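DNA repair protein RecN (PDB 4ABY) probably acts in recombinational repair of DNA double-strand breaks as an SMC-like ATPase, of which this chain is the nucleotide-binding head domain. Local coordinates at residues A[170-174]-A[233-238]; A[257-263]-A[276-282]; A[306-310]-A[339-343]. All blocks are in the same frame, centred on the assembly; numbering follows the deposited sequence.

Contact 1: A[170-174]-A[233-238]; sequences LDRRV and AREREA
L170 and V174 press against one side of the helical segment 233-238, while D171 grips R234 by its charged end. The tight part is apolar. CD1 of L170 lies 3.8 Å from CA of A238, and its other branch, CD2, lies against CB of R234 at the same distance. CG of L170 is anti to the backbone N (chi1 -173°), which carries both methyls forward to the helix. V174 works mainly through CG1. This methyl sits 3.6 Å from CB of A233 and 3.5 Å from CG of E237.

Beside this packing is a two-point salt bridge. R234 approaches side-on, giving NE to D171 OD1 (2.9 Å) and NH2 to D171 OD2 (2.8 Å). The two bonds hold the carboxylate and guanidinium nearly coplanar, 19° apart, and limit their rotation. The one from NH2 is the straighter.

The loose side is charged and faces solvent. R173 brushes E237 loosely, its carbonyl O near CG and the two CB atoms near each other, and their charged ends stay apart. R236 turns along its own helix to bond E237 OE2 through NE, and its NH1 also reaches E177.

Segment 170-174 is the turn between helix 163-171 and helix 175-197, with V174 as N-cap of the latter. Helix 214-249 runs past this turn, and strands 258-266 and 276-282 cover L170 and R234 with F261, L263 and V277.

Contact 2: A[257-263]-A[276-282]; sequences ARMEFAL and DVLLRFS
Segments 257-263 and 276-282 pair as antiparallel strands, with axes 4.6 Å apart and directions 158° apart. R258 with S282, E260 with R280, and A262 with L278 are hydrogen-bonded pairs. Each makes both backbone bonds, such as A262 N to L278 O at 2.8 Å. M259 with F281, F261 with L279, and L263 with V277 are the non-hydrogen-bonded pairs between them.

These last three pairs put their side chains on one face. CD1 of L279 sits over a face of the F261 ring, 3.6 Å from its centroid and 15° off the normal, a CH-pi contact. With chi1 at -176° the L279 side chain reaches away from its own N, and CD1 ends over the ring. Selenomethionine M259 touches the same CD1 with CG and brings its end methyl CE close to CD1 of F281. L263 and V277 lie side by side, CD2 to CG2 at 3.5 Å.

The other face is more polar. E260 OE2 forms a salt bridge with R280 NH1 at 2.8 Å, but the hydrogen bond is weak and bent. CD of R280 rests on CB of A262.

This two-stranded hairpin packs its apolar face on helices. I249 and L241 of helix 214-249 meet M259 and F261, and L169 and R167 of helix 163-171 meet F261 and V277. On the polar face, L289 of a loop touches R258, E260 and S282.

Contact 3: A[306-310]-A[339-343]; sequences LAVST and QLSRL
T310 and Q339 make the polar link between these two helical segments. The hydroxyl OG1 of T310 donates to OE1 of Q339 at 2.6 Å. It meets the carbonyl oxygen almost head-on, with a C=O...donor angle of 164°. The methyl CG2 of T310 lies near the carbonyl O of Q339 and 3.7 Å from CB of L343.

Next to this bond is an apolar patch built round L306. Its CD2 rests on CB of Q339 and its CD1 on CD2 of L340, both at 3.8 Å. L306 and L340 cross at about a right angle. CD2 of L343 fills in from the other end, 4.0 Å from CB of S309.

Two features set the amide of Q339. Its chain bends at chi2 (-54°), which swings the end back toward T310. One face of the R342 guanidinium lies against OE1, offset toward the rim. This nearby charge may polarise the carbonyl and favour its role as acceptor. S309 meets L343 through CB, while its OG bonds M305 O one turn back along its own helix.

The fold here is that of an ABC-type P-loop ATPase. Helix 298-312 begins in the SGGE sequence of the signature motif. Helix 330-343 is the crossover of a beta-alpha-beta unit that joins the parallel strands 318-321 and 348-352. The first of these is the Walker B strand. The two segments run in broadly the same direction, with axes 38° apart and 9.5 Å at closest approach.

Beneath the apolar patch, F321 touches L306, L340 and L343. V349 and V351 of strand 348-352 also support L340. V248 of helix 214-249 also touches A307 and Q339.

How the contacts relate
Contacts 1 and 2 are partly buried and belong to one cluster, with centres about 13 Å apart. They touch directly where E235 and R234 meet L263. Both combine an apolar interior with salt bridges, but contact 2 adds a continuous set of strand-to-strand backbone bonds. Contact 3 is the more buried. It lies nearer the centre of the chain, within the ATPase core, and joins two helices with leucines and one neutral hydrogen bond. It touches neither of the others. Helix 214-249 connects all three: it forms part of contact 1, supports the hairpin of contact 2, and reaches A307 and Q339 of contact 3.

Contact 1: A[170-174]-A[233-238]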
ATOM      1  N   LEU A 170       6.115  -4.891  14.841  1.00 30.35           N
ATOM      2  CA  LEU A 170       6.649  -4.818  16.195  1.00 27.26           C
ATOM      3  C   LEU A 170       7.825  -5.766  16.384  1.00 28.44           C
ATOM      4  O   LEU A 170       8.793  -5.439  17.064  1.00 30.64           O
ATOM      5  CB  LEU A 170       5.549  -5.128  17.212  1.00 29.70           C
ATOM      6  CG  LEU A 170       5.870  -4.938  18.697  1.00 29.48           C
ATOM      7  CD1 LEU A 170       6.455  -3.559  18.960  1.00 28.49           C
ATOM      8  CD2 LEU A 170       4.624  -5.166  19.534  1.00 24.57           C
ATOM      9  N   ASP A 171       7.743  -6.937  15.765  1.00 29.20           N
ATOM     10  CA  ASP A 171       8.758  -7.964  15.956  1.00 32.58           C
ATOM     11  C   ASP A 171      10.106  -7.633  15.322  1.00 33.53           C
ATOM     12  O   ASP A 171      11.118  -8.237  15.681  1.00 33.84           O
ATOM     13  CB  ASP A 171       8.252  -9.328  15.475  1.00 29.84           C
ATOM     14  CG  ASP A 171       7.359 -10.009  16.496  1.00 31.35           C
ATOM     15  OD1 ASP A 171       6.863  -9.315  17.410  1.00 28.73           O
ATOM     16  OD2 ASP A 171       7.154 -11.237  16.389  1.00 33.66           O
ATOM     17  N   ARG A 172      10.129  -6.688  14.387  1.00 31.60           N
ATOM     18  CA  ARG A 172      11.399  -6.281  13.785  1.00 37.30           C
ATOM     19  C   ARG A 172      12.050  -5.153  14.579  1.00 39.31           C
ATOM     20  O   ARG A 172      13.040  -4.562  14.148  1.00 38.09           O
ATOM     21  CB  ARG A 172      11.261  -5.937  12.294  1.00 40.75           C
ATOM     22  CG  ARG A 172      10.320  -4.791  11.949  1.00 49.47           C
ATOM     23  CD  ARG A 172      10.095  -4.743  10.433  1.00 51.33           C
ATOM     24  NE  ARG A 172       8.967  -3.899  10.036  1.00 56.57           N
ATOM     25  CZ  ARG A 172       9.084  -2.737   9.396  1.00 64.96           C
ATOM     26  NH1 ARG A 172      10.284  -2.265   9.071  1.00 62.43           N
ATOM     27  NH2 ARG A 172       7.998  -2.043   9.073  1.00 60.54           N
ATOM     28  N   ARG A 173      11.483  -4.883  15.753  1.00 38.61           N
ATOM     29  CA  ARG A 173      12.052  -3.939  16.708  1.00 35.94           C
ATOM     30  C   ARG A 173      12.693  -4.706  17.857  1.00 38.29           C
ATOM     31  O   ARG A 173      13.416  -4.138  18.677  1.00 43.50           O
ATOM     32  CB  ARG A 173      10.966  -3.012  17.251  1.00 32.51           C
ATOM     33  CG  ARG A 173      10.193  -2.272  16.177  1.00 36.02           C
ATOM     34  CD  ARG A 173      11.023  -1.160  15.547  1.00 40.03           C
ATOM     35  NE  ARG A 173      10.903   0.091  16.287  1.00 42.72           N
ATOM     36  CZ  ARG A 173      11.036   1.296  15.740  1.00 46.54           C
ATOM     37  NH1 ARG A 173      11.295   1.415  14.440  1.00 36.58           N
ATOM     38  NH2 ARG A 173      10.903   2.382  16.494  1.00 43.10           N
ATOM     39  N   VAL A 174      12.415  -6.005  17.914  1.00 36.36           N
ATOM     40  CA  VAL A 174      12.953  -6.858  18.966  1.00 37.13           C
ATOM     41  C   VAL A 174      13.501  -8.157  18.382  1.00 37.01           C
ATOM     42  O   VAL A 174      13.263  -9.239  18.914  1.00 39.95           O
ATOM     43  CB  VAL A 174      11.891  -7.174  20.049  1.00 30.77           C
ATOM     44  CG1 VAL A 174      11.457  -5.902  20.752  1.00 30.03           C
ATOM     45  CG2 VAL A 174      10.693  -7.878  19.438  1.00 27.96           C
ATOM     46  N   ALA A 233       9.493  -7.664  25.670  1.00 30.61           N
ATOM     47  CA  ALA A 233      10.182  -6.814  24.718  1.00 30.01           C
ATOM     48  C   ALA A 233       9.163  -6.131  23.828  1.00 33.21           C
ATOM     49  O   ALA A 233       9.278  -4.945  23.536  1.00 40.50           O
ATOM     50  CB  ALA A 233      11.145  -7.629  23.886  1.00 32.06           C
ATOM     51  N   ARG A 234       8.163  -6.890  23.396  1.00 32.62           N
ATOM     52  CA  ARG A 234       7.098  -6.344  22.567  1.00 30.44           C
ATOM     53  C   ARG A 234       6.445  -5.144  23.247  1.00 32.33           C
ATOM     54  O   ARG A 234       6.448  -4.038  22.707  1.00 31.84           O
ATOM     55  CB  ARG A 234       6.060  -7.422  22.243  1.00 24.64           C
ATOM     56  CG  ARG A 234       6.519  -8.414  21.181  1.00 23.68           C
ATOM     57  CD  ARG A 234       5.530  -9.555  21.015  1.00 25.37           C
ATOM     58  NE  ARG A 234       5.829 -10.382  19.848  1.00 26.31           N
ATOM     59  CZ  ARG A 234       5.224 -11.535  19.573  1.00 27.35           C
ATOM     60  NH1 ARG A 234       4.287 -12.004  20.386  1.00 29.09           N
ATOM     61  NH2 ARG A 234       5.556 -12.220  18.486  1.00 22.78           N
ATOM     62  N   GLU A 235       5.899  -5.362  24.441  1.00 35.73           N
ATOM     63  CA  GLU A 235       5.281  -4.282  25.205  1.00 37.96           C
ATOM     64  C   GLU A 235       6.263  -3.144  25.469  1.00 41.02           C
ATOM     65  O   GLU A 235       5.872  -1.977  25.515  1.00 48.09           O
ATOM     66  CB  GLU A 235       4.715  -4.804  26.525  1.00 37.88           C
ATOM     67  CG  GLU A 235       3.381  -5.530  26.397  1.00 48.19           C
ATOM     68  CD  GLU A 235       2.967  -6.224  27.689  1.00 61.08           C
ATOM     69  OE1 GLU A 235       3.851  -6.785  28.372  1.00 63.47           O
ATOM     70  OE2 GLU A 235       1.761  -6.217  28.020  1.00 53.88           O
ATOM     71  N   ARG A 236       7.535  -3.490  25.644  1.00 35.84           N
ATOM     72  CA  ARG A 236       8.566  -2.498  25.913  1.00 33.01           C
ATOM     73  C   ARG A 236       8.759  -1.577  24.717  1.00 40.10           C
ATOM     74  O   ARG A 236       8.785  -0.356  24.865  1.00 42.38           O
ATOM     75  CB  ARG A 236       9.889  -3.183  26.248  1.00 39.81           C
ATOM     76  CG  ARG A 236      11.037  -2.226  26.540  1.00 45.05           C
ATOM     77  CD  ARG A 236      12.381  -2.952  26.560  1.00 47.13           C
ATOM     78  NE  ARG A 236      12.907  -3.197  25.216  1.00 45.91           N
ATOM     79  CZ  ARG A 236      13.501  -4.326  24.837  1.00 43.45           C
ATOM     80  NH1 ARG A 236      13.642  -5.325  25.696  1.00 42.76           N
ATOM     81  NH2 ARG A 236      13.951  -4.460  23.597  1.00 42.98           N
ATOM     82  N   GLU A 237       8.889  -2.171  23.534  1.00 38.57           N
ATOM     83  CA  GLU A 237       9.200  -1.423  22.325  1.00 33.66           C
ATOM     84  C   GLU A 237       7.964  -0.895  21.611  1.00 34.82           C
ATOM     85  O   GLU A 237       8.079  -0.199  20.606  1.00 34.52           O
ATOM     86  CB  GLU A 237      10.017  -2.289  21.369  1.00 33.23           C
ATOM     87  CG  GLU A 237      11.428  -2.562  21.844  1.00 42.10           C
ATOM     88  CD  GLU A 237      12.260  -1.298  21.939  1.00 56.39           C
ATOM     89  OE1 GLU A 237      12.650  -0.761  20.876  1.00 59.20           O
ATOM     90  OE2 GLU A 237      12.523  -0.846  23.076  1.00 52.88           O
ATOM     91  N   ALA A 238       6.786  -1.219  22.130  1.00 34.81           N
ATOM     92  CA  ALA A 238       5.536  -0.826  21.482  1.00 35.70           C
ATOM     93  C   ALA A 238       5.256   0.675  21.573  1.00 37.45           C
ATOM     94  O   ALA A 238       5.001   1.326  20.563  1.00 37.73           O
ATOM     95  CB  ALA A 238       4.369  -1.619  22.050  1.00 34.85           C
TER

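Contact 2: A[257-263]-A[276-282]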
ATOM      1  N   ALA A 257      -5.701  11.256  16.722  1.00 28.21           N
ATOM      2  CA  ALA A 257      -5.619   9.835  16.452  1.00 27.63           C
ATOM      3  C   ALA A 257      -5.011   9.139  17.655  1.00 26.69           C
ATOM      4  O   ALA A 257      -4.087   9.657  18.279  1.00 23.48           O
ATOM      5  CB  ALA A 257      -4.794   9.575  15.208  1.00 27.15           C
ATOM      6  N   ARG A 258      -5.559   7.976  17.993  1.00 32.89           N
ATOM      7  CA  ARG A 258      -5.000   7.135  19.043  1.00 31.41           C
ATOM      8  C   ARG A 258      -4.628   5.792  18.435  1.00 32.26           C
ATOM      9  O   ARG A 258      -5.312   5.299  17.538  1.00 32.43           O
ATOM     10  CB  ARG A 258      -5.995   6.930  20.185  1.00 35.58           C
ATOM     11  CG  ARG A 258      -6.383   8.188  20.945  1.00 36.87           C
ATOM     12  CD  ARG A 258      -6.822   7.835  22.359  1.00 51.80           C
ATOM     13  NE  ARG A 258      -7.790   8.782  22.905  1.00 78.35           N
ATOM     14  CZ  ARG A 258      -8.141   8.838  24.188  1.00 86.45           C
ATOM     15  NH1 ARG A 258      -7.595   8.007  25.069  1.00 77.68           N
ATOM     16  NH2 ARG A 258      -9.035   9.731  24.597  1.00 79.10           N
HETATM   17  N   MSE A 259      -3.541   5.206  18.922  1.00 31.18           N
HETATM   18  CA  MSE A 259      -3.028   3.968  18.354  1.00 32.68           C
HETATM   19  C   MSE A 259      -2.293   3.155  19.410  1.00 33.49           C
HETATM   20  O   MSE A 259      -1.655   3.715  20.298  1.00 36.83           O
HETATM   21  CB  MSE A 259      -2.094   4.272  17.180  1.00 30.65           C
HETATM   22  CG  MSE A 259      -1.299   3.075  16.683  1.00 33.36           C
HETATM   23 SE   MSE A 259      -0.224   3.468  15.100  1.00 54.07          SE
HETATM   24  CE  MSE A 259      -1.646   3.657  13.783  1.00 30.73           C
ATOM     25  N   GLU A 260      -2.393   1.835  19.317  1.00 33.74           N
ATOM     26  CA  GLU A 260      -1.673   0.963  20.233  1.00 35.97           C
ATOM     27  C   GLU A 260      -1.478  -0.430  19.642  1.00 36.79           C
ATOM     28  O   GLU A 260      -2.264  -0.874  18.804  1.00 33.84           O
ATOM     29  CB  GLU A 260      -2.423   0.850  21.558  1.00 39.25           C
ATOM     30  CG  GLU A 260      -3.595  -0.117  21.514  1.00 46.12           C
ATOM     31  CD  GLU A 260      -4.313  -0.218  22.843  1.00 52.40           C
ATOM     32  OE1 GLU A 260      -4.030   0.620  23.728  1.00 47.77           O
ATOM     33  OE2 GLU A 260      -5.157  -1.130  22.998  1.00 51.88           O
ATOM     34  N   PHE A 261      -0.422  -1.110  20.078  1.00 36.43           N
ATOM     35  CA  PHE A 261      -0.256  -2.525  19.778  1.00 32.53           C
ATOM     36  C   PHE A 261      -0.802  -3.353  20.929  1.00 31.73           C
ATOM     37  O   PHE A 261      -0.419  -3.153  22.078  1.00 34.94           O
ATOM     38  CB  PHE A 261       1.212  -2.870  19.543  1.00 31.00           C
ATOM     39  CG  PHE A 261       1.700  -2.515  18.174  1.00 29.51           C
ATOM     40  CD1 PHE A 261       1.390  -3.312  17.090  1.00 31.96           C
ATOM     41  CD2 PHE A 261       2.470  -1.386  17.970  1.00 32.66           C
ATOM     42  CE1 PHE A 261       1.833  -2.988  15.827  1.00 29.83           C
ATOM     43  CE2 PHE A 261       2.921  -1.057  16.709  1.00 28.19           C
ATOM     44  CZ  PHE A 261       2.601  -1.859  15.636  1.00 28.14           C
ATOM     45  N   ALA A 262      -1.703  -4.276  20.619  1.00 33.25           N
ATOM     46  CA  ALA A 262      -2.289  -5.133  21.639  1.00 29.32           C
ATOM     47  C   ALA A 262      -1.777  -6.560  21.509  1.00 30.25           C
ATOM     48  O   ALA A 262      -1.786  -7.138  20.416  1.00 30.84           O
ATOM     49  CB  ALA A 262      -3.803  -5.105  21.551  1.00 30.52           C
ATOM     50  N   LEU A 263      -1.323  -7.121  22.624  1.00 24.61           N
ATOM     51  CA  LEU A 263      -0.936  -8.522  22.657  1.00 22.94           C
ATOM     52  C   LEU A 263      -2.118  -9.357  23.115  1.00 25.33           C
ATOM     53  O   LEU A 263      -2.761  -9.050  24.117  1.00 32.02           O
ATOM     54  CB  LEU A 263       0.252  -8.739  23.590  1.00 19.81           C
ATOM     55  CG  LEU A 263       1.429  -7.794  23.375  1.00 23.17           C
ATOM     56  CD1 LEU A 263       2.628  -8.257  24.175  1.00 28.43           C
ATOM     57  CD2 LEU A 263       1.774  -7.706  21.905  1.00 25.30           C
ATOM     58  N   ASP A 276      -0.614 -13.173  20.074  1.00 26.76           N
ATOM     59  CA  ASP A 276      -0.910 -12.506  18.812  1.00 26.60           C
ATOM     60  C   ASP A 276      -0.607 -11.025  18.954  1.00 26.65           C
ATOM     61  O   ASP A 276      -0.887 -10.432  19.990  1.00 29.26           O
ATOM     62  CB  ASP A 276      -2.389 -12.670  18.467  1.00 26.20           C
ATOM     63  CG  ASP A 276      -2.664 -13.896  17.622  1.00 30.67           C
ATOM     64  OD1 ASP A 276      -1.775 -14.296  16.838  1.00 27.37           O
ATOM     65  OD2 ASP A 276      -3.782 -14.447  17.726  1.00 32.44           O
ATOM     66  N   VAL A 277      -0.037 -10.418  17.923  1.00 25.06           N
ATOM     67  CA  VAL A 277       0.232  -8.987  17.979  1.00 27.81           C
ATOM     68  C   VAL A 277      -0.670  -8.228  17.018  1.00 31.09           C
ATOM     69  O   VAL A 277      -0.595  -8.416  15.803  1.00 31.69           O
ATOM     70  CB  VAL A 277       1.704  -8.661  17.693  1.00 29.19           C
ATOM     71  CG1 VAL A 277       1.885  -7.161  17.527  1.00 33.39           C
ATOM     72  CG2 VAL A 277       2.587  -9.186  18.815  1.00 24.45           C
ATOM     73  N   LEU A 278      -1.524  -7.375  17.574  1.00 31.40           N
ATOM     74  CA  LEU A 278      -2.532  -6.672  16.786  1.00 32.02           C
ATOM     75  C   LEU A 278      -2.341  -5.165  16.845  1.00 34.51           C
ATOM     76  O   LEU A 278      -1.934  -4.622  17.874  1.00 34.36           O
ATOM     77  CB  LEU A 278      -3.932  -7.031  17.283  1.00 31.68           C
ATOM     78  CG  LEU A 278      -4.284  -8.514  17.214  1.00 31.41           C
ATOM     79  CD1 LEU A 278      -5.041  -8.960  18.461  1.00 29.97           C
ATOM     80  CD2 LEU A 278      -5.068  -8.810  15.950  1.00 29.60           C
ATOM     81  N   LEU A 279      -2.638  -4.495  15.734  1.00 33.65           N
ATOM     82  CA  LEU A 279      -2.537  -3.045  15.662  1.00 30.47           C
ATOM     83  C   LEU A 279      -3.925  -2.413  15.681  1.00 28.79           C
ATOM     84  O   LEU A 279      -4.746  -2.672  14.801  1.00 33.37           O
ATOM     85  CB  LEU A 279      -1.786  -2.629  14.401  1.00 29.91           C
ATOM     86  CG  LEU A 279      -1.547  -1.129  14.279  1.00 32.85           C
ATOM     87  CD1 LEU A 279      -0.773  -0.638  15.491  1.00 33.55           C
ATOM     88  CD2 LEU A 279      -0.815  -0.800  12.987  1.00 30.18           C
ATOM     89  N   ARG A 280      -4.178  -1.589  16.690  1.00 25.75           N
ATOM     90  CA  ARG A 280      -5.486  -0.975  16.868  1.00 27.76           C
ATOM     91  C   ARG A 280      -5.389   0.540  16.721  1.00 33.47           C
ATOM     92  O   ARG A 280      -4.392   1.143  17.106  1.00 37.39           O
ATOM     93  CB  ARG A 280      -6.063  -1.356  18.232  1.00 35.64           C
ATOM     94  CG  ARG A 280      -6.157  -2.867  18.449  1.00 40.69           C
ATOM     95  CD  ARG A 280      -6.668  -3.229  19.837  1.00 38.43           C
ATOM     96  NE  ARG A 280      -8.066  -2.862  20.032  1.00 37.19           N
ATOM     97  CZ  ARG A 280      -8.531  -2.291  21.138  1.00 44.85           C
ATOM     98  NH1 ARG A 280      -7.703  -2.023  22.142  1.00 43.58           N
ATOM     99  NH2 ARG A 280      -9.819  -1.982  21.246  1.00 43.11           N
ATOM    100  N   PHE A 281      -6.430   1.152  16.164  1.00 32.76           N
ATOM    101  CA  PHE A 281      -6.369   2.557  15.786  1.00 30.44           C
ATOM    102  C   PHE A 281      -7.738   3.225  15.826  1.00 31.97           C
ATOM    103  O   PHE A 281      -8.742   2.637  15.423  1.00 31.53           O
ATOM    104  CB  PHE A 281      -5.765   2.680  14.381  1.00 29.94           C
ATOM    105  CG  PHE A 281      -5.738   4.082  13.839  1.00 27.74           C
ATOM    106  CD1 PHE A 281      -4.709   4.947  14.171  1.00 26.41           C
ATOM    107  CD2 PHE A 281      -6.726   4.525  12.974  1.00 26.59           C
ATOM    108  CE1 PHE A 281      -4.676   6.229  13.664  1.00 26.39           C
ATOM    109  CE2 PHE A 281      -6.700   5.806  12.467  1.00 23.92           C
ATOM    110  CZ  PHE A 281      -5.674   6.660  12.811  1.00 26.62           C
ATOM    111  N   SER A 282      -7.767   4.458  16.325  1.00 33.95           N
ATOM    112  CA  SER A 282      -8.953   5.301  16.254  1.00 35.79           C
ATOM    113  C   SER A 282      -8.558   6.637  15.644  1.00 35.58           C
ATOM    114  O   SER A 282      -7.591   7.261  16.081  1.00 33.96           O
ATOM    115  CB  SER A 282      -9.554   5.517  17.642  1.00 38.66           C
ATOM    116  OG  SER A 282      -8.663   6.239  18.473  1.00 40.73           O
TER

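Contact 3: A[306-310]-A[339-343]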
ATOM      1  N   LEU A 306       0.362   5.636   4.505  1.00 20.69           N
ATOM      2  CA  LEU A 306       1.448   6.522   4.115  1.00 21.19           C
ATOM      3  C   LEU A 306       2.399   6.771   5.283  1.00 21.18           C
ATOM      4  O   LEU A 306       3.611   6.616   5.146  1.00 20.00           O
ATOM      5  CB  LEU A 306       0.895   7.849   3.593  1.00 21.77           C
ATOM      6  CG  LEU A 306       1.914   8.950   3.289  1.00 18.18           C
ATOM      7  CD1 LEU A 306       2.898   8.493   2.231  1.00 17.99           C
ATOM      8  CD2 LEU A 306       1.206  10.216   2.851  1.00 17.37           C
ATOM      9  N   ALA A 307       1.843   7.154   6.428  1.00 21.17           N
ATOM     10  CA  ALA A 307       2.643   7.432   7.616  1.00 20.80           C
ATOM     11  C   ALA A 307       3.509   6.241   7.989  1.00 21.54           C
ATOM     12  O   ALA A 307       4.720   6.367   8.141  1.00 23.15           O
ATOM     13  CB  ALA A 307       1.754   7.820   8.784  1.00 19.61           C
ATOM     14  N   VAL A 308       2.883   5.082   8.136  1.00 22.91           N
ATOM     15  CA  VAL A 308       3.620   3.865   8.445  1.00 24.78           C
ATOM     16  C   VAL A 308       4.675   3.589   7.378  1.00 26.07           C
ATOM     17  O   VAL A 308       5.797   3.201   7.690  1.00 27.99           O
ATOM     18  CB  VAL A 308       2.686   2.648   8.561  1.00 22.26           C
ATOM     19  CG1 VAL A 308       3.467   1.434   9.022  1.00 21.61           C
ATOM     20  CG2 VAL A 308       1.550   2.947   9.523  1.00 19.93           C
ATOM     21  N   SER A 309       4.315   3.800   6.117  1.00 24.94           N
ATOM     22  CA  SER A 309       5.236   3.548   5.016  1.00 24.87           C
ATOM     23  C   SER A 309       6.483   4.439   5.038  1.00 29.16           C
ATOM     24  O   SER A 309       7.577   3.974   4.729  1.00 35.35           O
ATOM     25  CB  SER A 309       4.515   3.653   3.669  1.00 24.56           C
ATOM     26  OG  SER A 309       3.639   2.554   3.478  1.00 22.37           O
ATOM     27  N   THR A 310       6.339   5.711   5.399  1.00 24.17           N
ATOM     28  CA  THR A 310       7.503   6.596   5.423  1.00 22.50           C
ATOM     29  C   THR A 310       8.313   6.425   6.701  1.00 30.06           C
ATOM     30  O   THR A 310       9.540   6.532   6.682  1.00 31.35           O
ATOM     31  CB  THR A 310       7.119   8.071   5.293  1.00 22.41           C
ATOM     32  OG1 THR A 310       6.438   8.489   6.479  1.00 30.64           O
ATOM     33  CG2 THR A 310       6.222   8.286   4.098  1.00 24.48           C
ATOM     34  N   GLN A 339       5.130  13.898   3.042  1.00 23.65           N
ATOM     35  CA  GLN A 339       5.379  12.493   3.337  1.00 22.79           C
ATOM     36  C   GLN A 339       5.528  11.686   2.057  1.00 23.78           C
ATOM     37  O   GLN A 339       6.417  10.842   1.946  1.00 24.50           O
ATOM     38  CB  GLN A 339       4.268  11.911   4.210  1.00 19.92           C
ATOM     39  CG  GLN A 339       4.290  12.427   5.633  1.00 20.29           C
ATOM     40  CD  GLN A 339       5.639  12.225   6.290  1.00 26.83           C
ATOM     41  OE1 GLN A 339       6.108  11.098   6.430  1.00 29.09           O
ATOM     42  NE2 GLN A 339       6.273  13.319   6.696  1.00 29.14           N
ATOM     43  N   LEU A 340       4.654  11.950   1.092  1.00 22.33           N
ATOM     44  CA  LEU A 340       4.747  11.303  -0.208  1.00 22.97           C
ATOM     45  C   LEU A 340       6.119  11.545  -0.819  1.00 28.23           C
ATOM     46  O   LEU A 340       6.755  10.623  -1.335  1.00 26.96           O
ATOM     47  CB  LEU A 340       3.656  11.819  -1.143  1.00 22.13           C
ATOM     48  CG  LEU A 340       2.271  11.233  -0.891  1.00 19.73           C
ATOM     49  CD1 LEU A 340       1.208  12.003  -1.654  1.00 18.21           C
ATOM     50  CD2 LEU A 340       2.269   9.763  -1.272  1.00 16.49           C
ATOM     51  N   SER A 341       6.574  12.791  -0.750  1.00 27.42           N
ATOM     52  CA  SER A 341       7.865  13.152  -1.307  1.00 25.69           C
ATOM     53  C   SER A 341       8.973  12.285  -0.713  1.00 28.35           C
ATOM     54  O   SER A 341       9.810  11.751  -1.439  1.00 29.76           O
ATOM     55  CB  SER A 341       8.152  14.631  -1.069  1.00 26.36           C
ATOM     56  OG  SER A 341       9.176  15.088  -1.933  1.00 37.71           O
ATOM     57  N   ARG A 342       8.961  12.130   0.607  1.00 28.96           N
ATOM     58  CA  ARG A 342       9.993  11.365   1.299  1.00 30.87           C
ATOM     59  C   ARG A 342       9.962   9.883   0.968  1.00 30.76           C
ATOM     60  O   ARG A 342      11.003   9.250   0.818  1.00 35.32           O
ATOM     61  CB  ARG A 342       9.865  11.541   2.805  1.00 30.76           C
ATOM     62  CG  ARG A 342       9.868  12.985   3.244  1.00 41.62           C
ATOM     63  CD  ARG A 342      10.067  13.081   4.745  1.00 49.37           C
ATOM     64  NE  ARG A 342       9.827  11.795   5.401  1.00 56.52           N
ATOM     65  CZ  ARG A 342       9.957  11.592   6.709  1.00 61.88           C
ATOM     66  NH1 ARG A 342      10.323  12.596   7.494  1.00 66.04           N
ATOM     67  NH2 ARG A 342       9.724  10.391   7.232  1.00 45.20           N
ATOM     68  N   LEU A 343       8.766   9.320   0.880  1.00 26.83           N
ATOM     69  CA  LEU A 343       8.641   7.923   0.511  1.00 22.38           C
ATOM     70  C   LEU A 343       9.207   7.729  -0.888  1.00 27.02           C
ATOM     71  O   LEU A 343       9.703   6.660  -1.221  1.00 27.84           O
ATOM     72  CB  LEU A 343       7.182   7.490   0.574  1.00 19.57           C
ATOM     73  CG  LEU A 343       6.862   6.072   0.116  1.00 22.12           C
ATOM     74  CD1 LEU A 343       7.760   5.065   0.809  1.00 25.25           C
ATOM     75  CD2 LEU A 343       5.396   5.763   0.366  1.00 20.32           C
TER